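Local coordinates for protein fumarylacetoacetate hydrolase (Burkholderia xenovorans, PDB 5TI1) that probably hydrolyses fumarylacetoacetate to fumarate and acetoacetate, the last step of phenylalanine and tyrosine breakdown, using a bound magnesium ion, at residues V164-M167 / N173-L176; H320-T325 / W351-Q356; S339-T344 / G387-L392. One frame throughout, in Å; residues are numbered along the deposited sequence.

Overall arrangement
From the N terminus, contact 1 comes first: the end of helix 158-168 is met by the loop that follows it, closing a short loop of five intervening residues. It is complete before the other two begin. Contact 2 opens on strand 321-331 and closes at the start of helix 353-362, while contact 3 opens between these two segments, on strand 339-345, and closes later at helix 389-392, so the two loops cross. Because strands 321-331 and 339-345 are antiparallel neighbours, contacts 2 and 3 set two different helices against one sheet. Contacts 1 and 3 also touch, with Met167 and Val164 packing on Leu390, which joins helix 158-168 to helix 389-392.

Contact 1: V164-M167 / N173-L176; sequences VGSM and NALL
Gly165 and Ala174 make a close, buried helix-to-loop contact in which the chain, having left helix 158-168, folds back against its last turns. The Ala174 carbonyl faces the helix, and its O lies 3.4 Å from Gly165 CA in a CA-H...O contact, nearly straight at 160° about the hydrogen. Glycine suits this place because its bare CA lets the loop backbone come right up to the helix, with the CA atoms of Gly165 and Ala174 only 4.1 Å apart. One residue on, Ala174 CB rests 3.6 Å from Ser166 OG, and a methyl is small enough to fit there. That contact is van der Waals. The hydroxyl's polar partner is Thr162 O one turn back in the helix, which it reaches because chi1 of -72° keeps OG beside its own backbone N; the bond gives this buried hydroxyl a polar partner. Ala174 O has a stronger partner too: Arg169 donates to it from NH2, and to Asn173 O from NE. Since Arg169 is a predicted substrate-binding residue, the loop after the helix folds back so that its carbonyls probably help to position it, consistent with a place at the edge of the substrate pocket of an FAH-family enzyme.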
# COMPACT_ATOMS: atom_id res chain seq x y z
N VAL B 164 -7.52 14.90 20.30
CA VAL B 164 -6.69 13.74 20.59
C VAL B 164 -5.45 14.15 21.37
O VAL B 164 -5.11 13.55 22.39
CB VAL B 164 -6.32 13.01 19.28
CG1 VAL B 164 -5.21 12.01 19.53
CG2 VAL B 164 -7.54 12.33 18.70
N GLY B 165 -4.75 15.18 20.88
CA GLY B 165 -3.55 15.63 21.56
C GLY B 165 -3.81 16.11 22.98
O GLY B 165 -2.95 15.94 23.85
N SER B 166 -4.98 16.70 23.23
CA SER B 166 -5.31 17.13 24.58
C SER B 166 -5.35 15.95 25.55
O SER B 166 -4.93 16.07 26.70
CB SER B 166 -6.64 17.88 24.60
OG SER B 166 -6.52 19.16 23.99
N MET B 167 -5.85 14.80 25.09
CA MET B 167 -5.89 13.64 25.98
C MET B 167 -4.50 13.06 26.18
O MET B 167 -4.16 12.58 27.27
CB MET B 167 -6.83 12.58 25.43
CG MET B 167 -8.19 13.10 25.03
SD MET B 167 -9.23 11.78 24.39
CE MET B 167 -10.31 12.68 23.28
N ASN B 173 -0.48 21.86 25.14
CA ASN B 173 0.48 21.14 24.31
C ASN B 173 -0.22 20.12 23.41
O ASN B 173 0.32 19.05 23.13
CB ASN B 173 1.52 20.43 25.17
CG ASN B 173 2.25 21.37 26.09
OD1 ASN B 173 3.28 21.93 25.73
ND2 ASN B 173 1.71 21.54 27.30
N ALA B 174 -1.42 20.45 22.93
CA ALA B 174 -2.19 19.48 22.15
C ALA B 174 -1.55 19.20 20.79
O ALA B 174 -1.54 18.05 20.34
CB ALA B 174 -3.63 19.97 21.97
N LEU B 175 -1.02 20.22 20.13
CA LEU B 175 -0.52 20.10 18.77
C LEU B 175 0.99 19.96 18.79
O LEU B 175 1.69 20.77 19.41
CB LEU B 175 -0.92 21.31 17.93
CG LEU B 175 -2.40 21.46 17.57
CD1 LEU B 175 -2.61 22.67 16.67
CD2 LEU B 175 -2.90 20.20 16.90
N LEU B 176 1.49 18.93 18.11
CA LEU B 176 2.93 18.79 17.97
C LEU B 176 3.44 19.77 16.92
O LEU B 176 2.73 20.11 15.97
CB LEU B 176 3.29 17.36 17.59
CG LEU B 176 3.03 16.38 18.73
CD1 LEU B 176 3.11 14.92 18.26
CD2 LEU B 176 4.02 16.64 19.86

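Contact 2: H320-T325 / W351-Q356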
# COMPACT_ATOMS: atom_id res chain seq x y z
N HIS B 320 -9.88 26.30 -1.76
CA HIS B 320 -9.62 24.90 -2.01
C HIS B 320 -10.31 23.97 -1.03
O HIS B 320 -9.96 22.78 -0.97
CB HIS B 320 -8.11 24.66 -2.01
CG HIS B 320 -7.42 25.31 -3.16
ND1 HIS B 320 -7.29 24.71 -4.40
CD2 HIS B 320 -6.84 26.53 -3.28
CE1 HIS B 320 -6.64 25.51 -5.22
NE2 HIS B 320 -6.37 26.63 -4.57
N ALA B 321 -11.28 24.46 -0.26
CA ALA B 321 -12.11 23.65 0.61
C ALA B 321 -13.44 23.36 -0.07
O ALA B 321 -13.81 23.99 -1.07
CB ALA B 321 -12.35 24.34 1.95
N PHE B 322 -14.16 22.39 0.47
CA PHE B 322 -15.43 21.97 -0.11
C PHE B 322 -16.46 21.80 1.00
O PHE B 322 -16.18 21.25 2.06
CB PHE B 322 -15.26 20.68 -0.92
CG PHE B 322 -14.49 20.89 -2.20
CD1 PHE B 322 -13.11 20.84 -2.20
CD2 PHE B 322 -15.15 21.17 -3.38
CE1 PHE B 322 -12.39 21.05 -3.37
CE2 PHE B 322 -14.44 21.39 -4.56
CZ PHE B 322 -13.06 21.34 -4.56
N ASP B 323 -17.66 22.32 0.73
CA ASP B 323 -18.76 22.37 1.68
C ASP B 323 -19.54 21.06 1.58
O ASP B 323 -20.49 20.94 0.80
CB ASP B 323 -19.62 23.60 1.39
CG ASP B 323 -20.75 23.79 2.38
OD1 ASP B 323 -20.91 22.97 3.31
OD2 ASP B 323 -21.48 24.78 2.21
N ILE B 324 -19.11 20.07 2.35
CA ILE B 324 -19.69 18.72 2.33
C ILE B 324 -20.23 18.45 3.73
O ILE B 324 -19.45 18.30 4.68
CB ILE B 324 -18.69 17.64 1.93
CG1 ILE B 324 -17.89 18.02 0.68
CG2 ILE B 324 -19.42 16.33 1.69
CD1 ILE B 324 -16.93 16.91 0.23
N THR B 325 -21.55 18.41 3.86
CA THR B 325 -22.18 18.04 5.12
C THR B 325 -21.97 16.55 5.35
O THR B 325 -22.21 15.74 4.45
CB THR B 325 -23.67 18.39 5.09
OG1 THR B 325 -23.83 19.81 5.07
CG2 THR B 325 -24.38 17.84 6.32
N TRP B 351 -5.71 21.25 6.31
CA TRP B 351 -4.92 21.01 5.11
C TRP B 351 -5.85 20.54 4.00
O TRP B 351 -6.66 19.63 4.21
CB TRP B 351 -3.82 19.98 5.35
CG TRP B 351 -2.77 20.38 6.35
CD1 TRP B 351 -2.67 19.97 7.65
CD2 TRP B 351 -1.65 21.27 6.13
NE1 TRP B 351 -1.56 20.55 8.25
CE2 TRP B 351 -0.93 21.35 7.34
CE3 TRP B 351 -1.20 22.00 5.02
CZ2 TRP B 351 0.22 22.13 7.48
CZ3 TRP B 351 -0.05 22.78 5.16
CH2 TRP B 351 0.64 22.84 6.38
N THR B 352 -5.74 21.14 2.82
CA THR B 352 -6.60 20.75 1.71
C THR B 352 -6.06 19.50 1.01
O THR B 352 -4.93 19.06 1.24
CB THR B 352 -6.70 21.88 0.70
OG1 THR B 352 -5.42 22.08 0.10
CG2 THR B 352 -7.16 23.15 1.39
N MET B 353 -6.90 18.96 0.12
CA MET B 353 -6.47 17.86 -0.74
C MET B 353 -5.26 18.25 -1.58
O MET B 353 -4.33 17.46 -1.75
CB MET B 353 -7.63 17.42 -1.63
CG MET B 353 -8.78 16.76 -0.89
SD MET B 353 -10.14 16.37 -2.01
CE MET B 353 -10.82 18.01 -2.31
N ALA B 354 -5.28 19.47 -2.14
CA ALA B 354 -4.15 19.92 -2.94
C ALA B 354 -2.87 19.89 -2.11
O ALA B 354 -1.83 19.40 -2.57
CB ALA B 354 -4.42 21.33 -3.47
N GLN B 355 -2.94 20.40 -0.88
CA GLN B 355 -1.75 20.44 -0.04
C GLN B 355 -1.31 19.03 0.33
O GLN B 355 -0.11 18.74 0.36
CB GLN B 355 -2.03 21.28 1.20
CG GLN B 355 -2.21 22.76 0.86
CD GLN B 355 -2.60 23.58 2.06
OE1 GLN B 355 -3.45 23.17 2.87
NE2 GLN B 355 -1.98 24.76 2.20
N GLN B 356 -2.27 18.15 0.61
CA GLN B 356 -1.94 16.78 0.97
C GLN B 356 -1.20 16.07 -0.16
O GLN B 356 -0.19 15.41 0.06
CB GLN B 356 -3.21 16.02 1.35
CG GLN B 356 -3.83 16.48 2.67
CD GLN B 356 -5.23 15.93 2.88
OE1 GLN B 356 -5.95 15.65 1.92
NE2 GLN B 356 -5.63 15.79 4.14
O HOH W 1 -9.70 20.19 0.09
O HOH W 2 -7.90 21.01 -2.57
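His320, just before strand 321-331, and Phe322, within it, meet Thr352 and Met353 at the N terminus of helix 353-362, which begins with a capping box. In that box Thr352 OG1 accepts from Gln355 N at 3.2 Å, and Gln355 OE1 receives Thr352 N at 3.1 Å, in the carbonyl plane and on a lone pair. Threonine fits an N-cap: with chi1 of 66° OG1 lies between the backbone N and the carbonyl carbon, within reach of Gln355 N ahead of it, and it also bonds His316 NE2, from outside the helix, while the methyl faces His320.

The apolar contacts are made by Thr352 CG2 and by the end of Met353. Thr352 CG2 lies against His320 CB at 3.8 Å, while the imidazole turns elsewhere, stacking on the His316 ring and bonding Glu249 through ND1. Met353 crosses Phe322 at about a right angle; the bend at its thioether (chi3 -73°) brings CE to 3.6 Å from Phe322 CE1, equally near CD1. A flexible methionine can follow the ring in this way, with Met255 and Ile252 of strand 252-263 beside it.

Polar contact between the segments runs through water. The first N-H groups of a helix have no carbonyl of a preceding turn to bond, and here two waters take those of Met353 and Ala354. Both waters donate to one atom, His320 O, the first at 2.8 Å and the second at 3.2 Å.

Contact 3: S339-T344 / G387-L392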
# COMPACT_ATOMS: atom_id res chain seq x y z
N SER B 339 -29.40 6.11 15.52
CA SER B 339 -29.28 7.40 16.20
C SER B 339 -28.08 8.15 15.65
O SER B 339 -26.99 7.59 15.53
CB SER B 339 -29.15 7.19 17.71
OG SER B 339 -30.24 6.43 18.22
N THR B 340 -28.29 9.42 15.30
CA THR B 340 -27.16 10.22 14.82
C THR B 340 -26.23 10.55 15.98
O THR B 340 -26.67 10.93 17.06
CB THR B 340 -27.66 11.50 14.15
OG1 THR B 340 -28.51 11.17 13.04
CG2 THR B 340 -26.48 12.32 13.64
N ILE B 341 -24.93 10.35 15.77
CA ILE B 341 -23.95 10.59 16.82
C ILE B 341 -23.02 11.76 16.51
O ILE B 341 -22.35 12.25 17.44
CB ILE B 341 -23.12 9.32 17.12
CG1 ILE B 341 -22.31 8.91 15.88
CG2 ILE B 341 -24.05 8.22 17.64
CD1 ILE B 341 -21.17 7.95 16.19
N THR B 342 -22.95 12.21 15.26
CA THR B 342 -22.21 13.43 14.98
C THR B 342 -22.69 14.02 13.66
O THR B 342 -23.23 13.30 12.81
CB THR B 342 -20.70 13.17 14.95
OG1 THR B 342 -20.00 14.42 14.92
CG2 THR B 342 -20.30 12.32 13.74
N ARG B 343 -22.53 15.34 13.53
CA ARG B 343 -22.78 16.06 12.29
C ARG B 343 -21.67 17.08 12.13
O ARG B 343 -21.45 17.89 13.03
CB ARG B 343 -24.15 16.77 12.31
CG ARG B 343 -25.37 15.88 12.54
CD ARG B 343 -26.63 16.73 12.80
NE ARG B 343 -27.84 15.92 12.88
CZ ARG B 343 -28.24 15.25 13.96
NH1 ARG B 343 -27.52 15.28 15.07
NH2 ARG B 343 -29.36 14.53 13.92
N THR B 344 -20.95 17.04 11.01
CA THR B 344 -19.86 18.00 10.80
C THR B 344 -19.78 18.35 9.32
O THR B 344 -20.75 18.16 8.57
CB THR B 344 -18.53 17.43 11.35
OG1 THR B 344 -17.53 18.45 11.30
CG2 THR B 344 -18.07 16.24 10.53
N GLY B 387 -15.38 13.58 14.83
CA GLY B 387 -15.41 12.47 13.90
C GLY B 387 -15.06 11.11 14.47
O GLY B 387 -14.81 10.18 13.68
N SER B 388 -15.03 10.95 15.79
CA SER B 388 -14.74 9.65 16.38
C SER B 388 -15.43 9.54 17.73
O SER B 388 -15.61 10.54 18.43
CB SER B 388 -13.23 9.44 16.54
OG SER B 388 -12.70 10.32 17.52
N LEU B 389 -15.79 8.31 18.11
CA LEU B 389 -16.30 8.09 19.46
C LEU B 389 -15.26 8.45 20.51
O LEU B 389 -15.61 8.91 21.60
CB LEU B 389 -16.75 6.64 19.65
CG LEU B 389 -18.09 6.19 19.06
CD1 LEU B 389 -19.21 7.10 19.52
CD2 LEU B 389 -18.04 6.14 17.55
N LEU B 390 -13.97 8.26 20.19
CA LEU B 390 -12.91 8.70 21.09
C LEU B 390 -13.07 10.17 21.46
O LEU B 390 -12.95 10.54 22.64
CB LEU B 390 -11.54 8.44 20.45
CG LEU B 390 -10.35 9.04 21.21
CD1 LEU B 390 -10.14 8.32 22.54
CD2 LEU B 390 -9.07 9.04 20.36
N GLU B 391 -13.36 11.02 20.48
CA GLU B 391 -13.59 12.43 20.79
C GLU B 391 -14.99 12.65 21.37
O GLU B 391 -15.14 13.34 22.38
CB GLU B 391 -13.41 13.30 19.55
CG GLU B 391 -12.04 13.18 18.89
CD GLU B 391 -12.08 13.66 17.47
OE1 GLU B 391 -11.84 14.86 17.24
OE2 GLU B 391 -12.36 12.83 16.57
N LEU B 392 -16.01 12.07 20.73
CA LEU B 392 -17.39 12.33 21.14
C LEU B 392 -17.62 11.99 22.61
O LEU B 392 -18.39 12.69 23.28
CB LEU B 392 -18.35 11.56 20.24
CG LEU B 392 -18.38 12.01 18.78
CD1 LEU B 392 -19.14 11.03 17.89
CD2 LEU B 392 -18.95 13.42 18.66
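Ile341 and Leu389 cross at about a right angle, end against end: Ile341 CD1 sits before the isopropyl fork of Leu389, 3.9 Å from CD2 and almost as near CD1. Leu392, one turn further along the helix, comes in beside it. Its CD1 is 4.1 Å from Ile341 CD1 and reaches the backbone too, 3.5 Å from Ile341 O. The same leucine crosses Thr342, again nearly at right angles, so that Leu392 CD1 lies 4.0 Å from Thr342 CB. The threonine's chi1 of -169° carries OG1 toward the loop before the helix, where its one proton can serve Phe386 O, the stronger partner, or be shared with Asp384 O; a beta-branched residue thus offers carbon to Leu392 and oxygen to the loop.

That neighbouring residues both turn toward the helix fits a classic beta bulge, in which Ile341, with a helix-like psi of -16°, and Thr342 share Val328 as partner on strand 321-331 of the mixed sheet. The short helix 389-392 covers this bulged strand, and Leu389 also touches Ile225 of strand 223-233, which carries magnesium ligands.

Ser388, facing away from the strand, is the N-cap: its OG accepts from Glu391 N at 3.1 Å and donates to Glu391 OE2 at 2.7 Å, on the anti lone pair. The carboxylate, gripped further by Ser379 and Asn163 through OE1, makes a weak bond from OE2 to ND1 of His160, the predicted proton acceptor.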